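Local structure of alpha-glucosidase (6PNR) at residues Phe104-Asp109 with Ser196-Gln201; Leu87-Phe92 with Gln208-Cys213. The protein probably hydrolyses alpha-glycosidic links to sulfoquinovose, the sugar of sulfolipids, as a family 31 glycoside hydrolase, here held with an aza-sugar inhibitor. One frame throughout, in Å; residues are numbered along the deposited sequence.

Interaction 1 of 2, residues Phe104-Asp109 with Ser196-Gln201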
ATOM      1  N   PHE A 104     -24.544   2.386   2.130  1.00 31.14           N
ATOM      2  CA  PHE A 104     -25.796   2.153   1.423  1.00 32.94           C
ATOM      3  C   PHE A 104     -25.567   1.060   0.392  1.00 35.98           C
ATOM      4  O   PHE A 104     -24.640   1.155  -0.425  1.00 31.96           O
ATOM      5  CB  PHE A 104     -26.287   3.441   0.743  1.00 29.25           C
ATOM      6  CG  PHE A 104     -27.641   3.311   0.093  1.00 31.22           C
ATOM      7  CD1 PHE A 104     -28.795   3.498   0.827  1.00 34.59           C
ATOM      8  CD2 PHE A 104     -27.751   2.997  -1.253  1.00 31.61           C
ATOM      9  CE1 PHE A 104     -30.046   3.370   0.239  1.00 33.09           C
ATOM     10  CE2 PHE A 104     -28.997   2.870  -1.855  1.00 40.83           C
ATOM     11  CZ  PHE A 104     -30.146   3.062  -1.106  1.00 33.01           C
ATOM     12  N   ARG A 105     -26.401   0.024   0.423  1.00 32.70           N
ATOM     13  CA  ARG A 105     -26.246  -1.085  -0.504  1.00 31.17           C
ATOM     14  C   ARG A 105     -27.260  -1.033  -1.634  1.00 35.52           C
ATOM     15  O   ARG A 105     -28.430  -0.694  -1.433  1.00 34.13           O
ATOM     16  CB  ARG A 105     -26.348  -2.414   0.230  1.00 35.97           C
ATOM     17  CG  ARG A 105     -25.119  -2.662   1.081  1.00 39.69           C
ATOM     18  CD  ARG A 105     -25.002  -4.111   1.393  1.00 38.84           C
ATOM     19  NE  ARG A 105     -23.752  -4.428   2.057  1.00 37.42           N
ATOM     20  CZ  ARG A 105     -23.475  -5.636   2.513  1.00 40.95           C
ATOM     21  NH1 ARG A 105     -24.368  -6.604   2.363  1.00 36.11           N
ATOM     22  NH2 ARG A 105     -22.323  -5.881   3.105  1.00 30.31           N
ATOM     23  N   VAL A 106     -26.797  -1.375  -2.828  1.00 33.55           N
ATOM     24  CA  VAL A 106     -27.627  -1.469  -4.017  1.00 35.14           C
ATOM     25  C   VAL A 106     -27.582  -2.907  -4.501  1.00 39.46           C
ATOM     26  O   VAL A 106     -26.494  -3.469  -4.672  1.00 38.52           O
ATOM     27  CB  VAL A 106     -27.144  -0.513  -5.124  1.00 29.89           C
ATOM     28  CG1 VAL A 106     -27.978  -0.689  -6.354  1.00 31.60           C
ATOM     29  CG2 VAL A 106     -27.171   0.924  -4.647  1.00 35.86           C
ATOM     30  N   ALA A 107     -28.756  -3.488  -4.751  1.00 33.59           N
ATOM     31  CA  ALA A 107     -28.824  -4.858  -5.240  1.00 31.97           C
ATOM     32  C   ALA A 107     -28.191  -4.967  -6.621  1.00 31.44           C
ATOM     33  O   ALA A 107     -28.389  -4.113  -7.485  1.00 34.12           O
ATOM     34  CB  ALA A 107     -30.287  -5.326  -5.291  1.00 37.63           C
ATOM     35  N   ALA A 108     -27.446  -6.045  -6.843  1.00 38.59           N
ATOM     36  CA  ALA A 108     -26.742  -6.219  -8.105  1.00 35.55           C
ATOM     37  C   ALA A 108     -26.658  -7.700  -8.434  1.00 37.12           C
ATOM     38  O   ALA A 108     -26.947  -8.559  -7.601  1.00 40.90           O
ATOM     39  CB  ALA A 108     -25.347  -5.596  -8.042  1.00 32.75           C
ATOM     40  N   ASP A 109     -26.244  -7.998  -9.658  1.00 39.75           N
ATOM     41  CA  ASP A 109     -25.955  -9.369 -10.042  1.00 43.03           C
ATOM     42  C   ASP A 109     -24.602  -9.415 -10.740  1.00 46.77           C
ATOM     43  O   ASP A 109     -24.026  -8.383 -11.101  1.00 39.03           O
ATOM     44  CB  ASP A 109     -27.071  -9.963 -10.921  1.00 44.30           C
ATOM     45  CG  ASP A 109     -27.267  -9.215 -12.230  1.00 49.30           C
ATOM     46  OD1 ASP A 109     -26.293  -8.666 -12.783  1.00 44.08           O
ATOM     47  OD2 ASP A 109     -28.415  -9.188 -12.720  1.00 52.82           O
ATOM     48  N   SER A 196     -23.213  -9.493  -5.541  1.00 38.15           N
ATOM     49  CA  SER A 196     -24.649  -9.354  -5.326  1.00 38.56           C
ATOM     50  C   SER A 196     -25.059  -7.960  -4.872  1.00 41.08           C
ATOM     51  O   SER A 196     -26.250  -7.731  -4.627  1.00 38.66           O
ATOM     52  CB  SER A 196     -25.149 -10.403  -4.318  1.00 36.49           C
ATOM     53  OG  SER A 196     -24.596 -10.203  -3.026  1.00 44.61           O
ATOM     54  N   PHE A 197     -24.118  -7.024  -4.761  1.00 35.88           N
ATOM     55  CA  PHE A 197     -24.465  -5.683  -4.315  1.00 35.63           C
ATOM     56  C   PHE A 197     -23.313  -4.725  -4.594  1.00 37.28           C
ATOM     57  O   PHE A 197     -22.141  -5.112  -4.560  1.00 36.56           O
ATOM     58  CB  PHE A 197     -24.825  -5.646  -2.818  1.00 34.55           C
ATOM     59  CG  PHE A 197     -23.721  -6.103  -1.892  1.00 39.83           C
ATOM     60  CD1 PHE A 197     -22.788  -5.198  -1.394  1.00 38.65           C
ATOM     61  CD2 PHE A 197     -23.645  -7.430  -1.481  1.00 38.43           C
ATOM     62  CE1 PHE A 197     -21.776  -5.615  -0.535  1.00 38.34           C
ATOM     63  CE2 PHE A 197     -22.641  -7.855  -0.615  1.00 35.39           C
ATOM     64  CZ  PHE A 197     -21.704  -6.945  -0.137  1.00 36.59           C
ATOM     65  N   HIS A 198     -23.670  -3.483  -4.893  1.00 31.45           N
ATOM     66  CA  HIS A 198     -22.766  -2.349  -4.763  1.00 33.07           C
ATOM     67  C   HIS A 198     -22.929  -1.786  -3.361  1.00 31.48           C
ATOM     68  O   HIS A 198     -24.013  -1.856  -2.775  1.00 34.93           O
ATOM     69  CB  HIS A 198     -23.070  -1.252  -5.790  1.00 26.52           C
ATOM     70  CG  HIS A 198     -23.471  -1.762  -7.140  1.00 34.69           C
ATOM     71  ND1 HIS A 198     -22.759  -2.726  -7.817  1.00 32.04           N
ATOM     72  CD2 HIS A 198     -24.514  -1.434  -7.941  1.00 29.73           C
ATOM     73  CE1 HIS A 198     -23.342  -2.970  -8.977  1.00 32.89           C
ATOM     74  NE2 HIS A 198     -24.409  -2.197  -9.078  1.00 33.19           N
ATOM     75  N   GLU A 199     -21.856  -1.235  -2.810  1.00 29.30           N
ATOM     76  CA  GLU A 199     -21.939  -0.615  -1.493  1.00 24.41           C
ATOM     77  C   GLU A 199     -21.305   0.762  -1.554  1.00 30.63           C
ATOM     78  O   GLU A 199     -20.134   0.897  -1.933  1.00 33.39           O
ATOM     79  CB  GLU A 199     -21.276  -1.475  -0.409  1.00 27.94           C
ATOM     80  CG  GLU A 199     -21.340  -0.842   0.976  1.00 31.97           C
ATOM     81  CD  GLU A 199     -20.970  -1.813   2.103  1.00 36.50           C
ATOM     82  OE1 GLU A 199     -19.766  -1.936   2.411  1.00 29.83           O
ATOM     83  OE2 GLU A 199     -21.888  -2.452   2.675  1.00 32.29           O
ATOM     84  N   LEU A 200     -22.072   1.775  -1.166  1.00 28.97           N
ATOM     85  CA  LEU A 200     -21.662   3.168  -1.256  1.00 29.36           C
ATOM     86  C   LEU A 200     -21.380   3.664   0.156  1.00 30.28           C
ATOM     87  O   LEU A 200     -22.311   3.877   0.942  1.00 35.40           O
ATOM     88  CB  LEU A 200     -22.744   4.001  -1.937  1.00 27.96           C
ATOM     89  CG  LEU A 200     -23.415   3.363  -3.158  1.00 30.28           C
ATOM     90  CD1 LEU A 200     -24.497   4.294  -3.709  1.00 32.16           C
ATOM     91  CD2 LEU A 200     -22.412   2.981  -4.260  1.00 31.94           C
ATOM     92  N   GLN A 201     -20.098   3.808   0.489  1.00 31.85           N
ATOM     93  CA  GLN A 201     -19.682   4.312   1.795  1.00 29.14           C
ATOM     94  C   GLN A 201     -19.582   5.836   1.749  1.00 31.90           C
ATOM     95  O   GLN A 201     -18.931   6.389   0.860  1.00 29.57           O
ATOM     96  CB  GLN A 201     -18.337   3.712   2.210  1.00 26.88           C
ATOM     97  CG  GLN A 201     -17.829   4.255   3.543  1.00 28.86           C
ATOM     98  CD  GLN A 201     -16.429   3.763   3.919  1.00 29.11           C
ATOM     99  OE1 GLN A 201     -15.848   4.215   4.909  1.00 32.41           O
ATOM    100  NE2 GLN A 201     -15.894   2.835   3.144  1.00 29.26           N
TER

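Interaction 2 of 2, residues Leu87-Phe92 with Gln208-Cys213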
ATOM      1  N   LEU A  87     -38.235   8.478 -11.677  1.00 39.81           N
ATOM      2  CA  LEU A  87     -37.412   9.131 -10.665  1.00 43.88           C
ATOM      3  C   LEU A  87     -37.786   8.651  -9.274  1.00 48.30           C
ATOM      4  O   LEU A  87     -38.967   8.630  -8.924  1.00 45.16           O
ATOM      5  CB  LEU A  87     -37.555  10.655 -10.730  1.00 43.58           C
ATOM      6  CG  LEU A  87     -36.837  11.442  -9.626  1.00 38.68           C
ATOM      7  CD1 LEU A  87     -35.319  11.224  -9.694  1.00 38.65           C
ATOM      8  CD2 LEU A  87     -37.177  12.922  -9.726  1.00 44.74           C
ATOM      9  N   CYS A  88     -36.782   8.292  -8.476  1.00 39.67           N
ATOM     10  CA  CYS A  88     -36.972   8.001  -7.060  1.00 39.29           C
ATOM     11  C   CYS A  88     -35.954   8.788  -6.253  1.00 44.50           C
ATOM     12  O   CYS A  88     -34.762   8.790  -6.581  1.00 37.76           O
ATOM     13  CB  CYS A  88     -36.826   6.510  -6.752  1.00 44.56           C
ATOM     14  SG  CYS A  88     -38.159   5.456  -7.382  1.00 64.08           S
ATOM     15  N   THR A  89     -36.421   9.455  -5.208  1.00 38.95           N
ATOM     16  CA  THR A  89     -35.542  10.132  -4.271  1.00 36.30           C
ATOM     17  C   THR A  89     -35.715   9.505  -2.893  1.00 41.32           C
ATOM     18  O   THR A  89     -36.828   9.147  -2.495  1.00 39.60           O
ATOM     19  CB  THR A  89     -35.815  11.640  -4.213  1.00 45.23           C
ATOM     20  OG1 THR A  89     -37.158  11.879  -3.778  1.00 45.22           O
ATOM     21  CG2 THR A  89     -35.602  12.276  -5.593  1.00 45.04           C
ATOM     22  N   ILE A  90     -34.604   9.345  -2.188  1.00 33.34           N
ATOM     23  CA  ILE A  90     -34.599   8.881  -0.810  1.00 33.25           C
ATOM     24  C   ILE A  90     -33.951   9.977   0.018  1.00 39.60           C
ATOM     25  O   ILE A  90     -32.749  10.224  -0.113  1.00 36.12           O
ATOM     26  CB  ILE A  90     -33.846   7.557  -0.649  1.00 34.92           C
ATOM     27  CG1 ILE A  90     -34.285   6.569  -1.727  1.00 36.71           C
ATOM     28  CG2 ILE A  90     -34.060   6.996   0.750  1.00 33.15           C
ATOM     29  CD1 ILE A  90     -33.561   5.250  -1.664  1.00 36.24           C
ATOM     30  N   ASP A  91     -34.738  10.641   0.861  1.00 34.16           N
ATOM     31  CA  ASP A  91     -34.233  11.668   1.757  1.00 36.02           C
ATOM     32  C   ASP A  91     -33.975  11.036   3.118  1.00 42.73           C
ATOM     33  O   ASP A  91     -34.824  10.299   3.630  1.00 42.83           O
ATOM     34  CB  ASP A  91     -35.232  12.824   1.872  1.00 41.81           C
ATOM     35  CG  ASP A  91     -35.524  13.483   0.526  1.00 47.52           C
ATOM     36  OD1 ASP A  91     -34.590  14.047  -0.084  1.00 48.62           O
ATOM     37  OD2 ASP A  91     -36.690  13.427   0.068  1.00 53.21           O
ATOM     38  N   PHE A  92     -32.797  11.300   3.685  1.00 37.25           N
ATOM     39  CA  PHE A  92     -32.358  10.687   4.934  1.00 35.61           C
ATOM     40  C   PHE A  92     -32.336  11.722   6.044  1.00 43.40           C
ATOM     41  O   PHE A  92     -31.717  12.782   5.900  1.00 41.03           O
ATOM     42  CB  PHE A  92     -30.961  10.069   4.802  1.00 42.21           C
ATOM     43  CG  PHE A  92     -30.899   8.914   3.854  1.00 37.80           C
ATOM     44  CD1 PHE A  92     -31.365   7.666   4.233  1.00 38.93           C
ATOM     45  CD2 PHE A  92     -30.382   9.074   2.582  1.00 36.83           C
ATOM     46  CE1 PHE A  92     -31.315   6.606   3.360  1.00 38.98           C
ATOM     47  CE2 PHE A  92     -30.329   8.017   1.705  1.00 36.04           C
ATOM     48  CZ  PHE A  92     -30.794   6.780   2.092  1.00 38.48           C
ATOM     49  N   GLN A 208     -29.573  12.941   0.627  1.00 33.81           N
ATOM     50  CA  GLN A 208     -30.493  12.336  -0.320  1.00 32.45           C
ATOM     51  C   GLN A 208     -29.727  11.429  -1.263  1.00 34.07           C
ATOM     52  O   GLN A 208     -28.570  11.694  -1.606  1.00 34.74           O
ATOM     53  CB  GLN A 208     -31.243  13.409  -1.125  1.00 38.33           C
ATOM     54  CG  GLN A 208     -32.198  12.871  -2.163  1.00 38.38           C
ATOM     55  CD  GLN A 208     -32.738  13.966  -3.080  1.00 48.13           C
ATOM     56  OE1 GLN A 208     -32.225  14.184  -4.183  1.00 42.82           O
ATOM     57  NE2 GLN A 208     -33.772  14.660  -2.621  1.00 43.41           N
ATOM     58  N   ILE A 209     -30.387  10.354  -1.673  1.00 35.28           N
ATOM     59  CA  ILE A 209     -29.934   9.528  -2.780  1.00 30.29           C
ATOM     60  C   ILE A 209     -30.994   9.612  -3.867  1.00 38.72           C
ATOM     61  O   ILE A 209     -32.196   9.533  -3.579  1.00 36.73           O
ATOM     62  CB  ILE A 209     -29.664   8.075  -2.343  1.00 34.41           C
ATOM     63  CG1 ILE A 209     -28.397   8.034  -1.466  1.00 34.50           C
ATOM     64  CG2 ILE A 209     -29.539   7.149  -3.571  1.00 31.70           C
ATOM     65  CD1 ILE A 209     -28.039   6.664  -0.899  1.00 31.94           C
ATOM     66  N   ARG A 210     -30.543   9.812  -5.101  1.00 33.47           N
ATOM     67  CA  ARG A 210     -31.396  10.023  -6.259  1.00 33.11           C
ATOM     68  C   ARG A 210     -31.154   8.898  -7.253  1.00 32.61           C
ATOM     69  O   ARG A 210     -30.001   8.545  -7.529  1.00 34.85           O
ATOM     70  CB  ARG A 210     -31.093  11.386  -6.885  1.00 34.78           C
ATOM     71  CG  ARG A 210     -31.906  11.724  -8.092  1.00 37.88           C
ATOM     72  CD  ARG A 210     -31.477  13.071  -8.641  1.00 38.01           C
ATOM     73  NE  ARG A 210     -32.201  13.365  -9.860  1.00 42.62           N
ATOM     74  CZ  ARG A 210     -33.304  14.103  -9.900  1.00 43.92           C
ATOM     75  NH1 ARG A 210     -33.781  14.639  -8.779  1.00 40.20           N
ATOM     76  NH2 ARG A 210     -33.917  14.315 -11.061  1.00 41.75           N
ATOM     77  N   ILE A 211     -32.233   8.309  -7.756  1.00 30.85           N
ATOM     78  CA  ILE A 211     -32.157   7.210  -8.711  1.00 32.87           C
ATOM     79  C   ILE A 211     -33.103   7.519  -9.860  1.00 39.46           C
ATOM     80  O   ILE A 211     -34.278   7.822  -9.635  1.00 32.96           O
ATOM     81  CB  ILE A 211     -32.524   5.859  -8.074  1.00 31.76           C
ATOM     82  CG1 ILE A 211     -31.725   5.613  -6.794  1.00 39.02           C
ATOM     83  CG2 ILE A 211     -32.310   4.743  -9.079  1.00 39.21           C
ATOM     84  CD1 ILE A 211     -32.034   4.268  -6.128  1.00 33.36           C
ATOM     85  N   GLU A 212     -32.604   7.432 -11.086  1.00 33.75           N
ATOM     86  CA  GLU A 212     -33.415   7.792 -12.235  1.00 35.49           C
ATOM     87  C   GLU A 212     -33.123   6.826 -13.374  1.00 35.45           C
ATOM     88  O   GLU A 212     -31.956   6.556 -13.671  1.00 34.73           O
ATOM     89  CB  GLU A 212     -33.130   9.246 -12.627  1.00 35.68           C
ATOM     90  CG  GLU A 212     -34.004   9.804 -13.709  1.00 42.11           C
ATOM     91  CD  GLU A 212     -34.061  11.335 -13.693  1.00 44.99           C
ATOM     92  OE1 GLU A 212     -33.176  11.991 -13.082  1.00 41.55           O
ATOM     93  OE2 GLU A 212     -35.013  11.877 -14.288  1.00 44.19           O
ATOM     94  N   CYS A 213     -34.173   6.299 -14.004  1.00 31.99           N
ATOM     95  CA  CYS A 213     -34.019   5.287 -15.046  1.00 32.86           C
ATOM     96  C   CYS A 213     -34.428   5.837 -16.411  1.00 34.76           C
ATOM     97  O   CYS A 213     -34.983   6.926 -16.540  1.00 35.33           O
ATOM     98  CB  CYS A 213     -34.825   4.018 -14.706  1.00 38.69           C
ATOM     99  SG  CYS A 213     -36.662   4.176 -14.856  1.00 45.61           S
TER

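Interaction 1 of 2, residues Phe104-Asp109 with Ser196-Gln201
Ser196 meets Ala108 where the pairing begins: its carbonyl O accepts Ala108 N at 3.0 Å, from well above the carbonyl plane. Phe197 follows. With chi1 at 60°, CG sits between the backbone N and the carbonyl carbon, which sets one face of the ring against the guanidinium of Arg105. The two planes are 12° apart, a stacked cation-pi pair with Arg105 CZ 3.7 Å from the ring centroid, while Arg105 CD adds a CH-pi contact over the same face. His198 leaves by the other face of the sheet. Its N and O both bond to Val106, and Ala108 CB lies over the ring, 3.4 Å from His198 CE1; Glu112 holds NE2. These are neighbouring antiparallel strands, 101-107 and 197-202, inside a sheet of the N-terminal beta-sandwich of a GH31 enzyme. Glu199 returns to the Arg105 side, its chain extended, and OE2 takes Arg105 NE at 2.8 Å in a nearly straight salt bridge (171°). OE2 lies near the guanidinium plane, whereas NE stands above the carboxylate plane. Arg54 shares OE2, and Tyr50 of the second subunit bonds both Glu199 OE1 and Arg105 NH2. Leu200 exchanges two backbone bonds with Phe104, and its CD1 comes within 4.3 Å of Phe104 CD2.

Interaction 2 of 2, residues Leu87-Phe92 with Gln208-Cys213
Cys88 and Ile211 trade two backbone hydrogen bonds, and so do Ile90 and Ile209; all four are 2.8 Å long from N to O. Thr89 and Arg210 form the non-hydrogen-bonded pair between them, Leu87 with Glu212 and Asp91 with Gln208 those at the ends; all six side chains share one face of the sheet.

The polar side-chain contact across the strands is that of Gln208 with Asp91. The two lie side by side, and Gln208 NE2 gives a straight bond (172°) of 2.7 Å to the syn side of Asp91 OD1, in the plane of its own amide. The long extended chain of Gln208, with CG anti to the backbone N (chi1 179°), lets its amide draw level with the shorter aspartate. On the same face Arg210 NH2 reaches along its own strand to Glu212 OE1, a 3.2 Å salt bridge that meets the carboxylate from above its plane. Tyr179 OH bonds both Arg210 NE and Glu212 OE1, tying the pair to the next strand.

In van der Waals packing, Leu87 CD1 sits over the centre of the Arg210 guanidinium, 3.5 Å from CZ. A serine in place of Arg210 would probably uncover the Leu87 methyls and leave Glu212 without its charged partner. On the opposite face Ile209 CG1 comes to the edge of the Phe92 ring, 3.7 Å from CE2, and Phe92 packs edge-to-face on Phe102. Cys88 also points to this side, where its disulfide with Cys83 joins the two ends of the turn between strands 77-83 and 87-94.

One largely polar, mostly part-exposed face backed by a face of isoleucine, phenylalanine and cysteine is the amphipathic pattern of a sandwich sheet, here the N-terminal beta-sandwich that accompanies the GH31 barrel.

How the interactions relate
Interactions 1 and 2 belong to two different antiparallel sheets, their centres about 15 Å apart, packed against each other as the layers of the N-terminal beta-sandwich. The chain runs through strand 87-94 of interaction 2, then 101-107 of interaction 1, and much later through 197-202 and 208-213, so the 104-109 pairing falls within the longer span bracketed by 87-92 and 208-213. Each consecutive pair of strands thus passes from one layer to the other. Phe104 joins the layers: its CG lies 3.5 Å from Ile209 CD1, and its ring also packs on Phe92 and Ile90. Beyond this shared core the roles differ, since interaction 1 reaches the second subunit and interaction 2 does not.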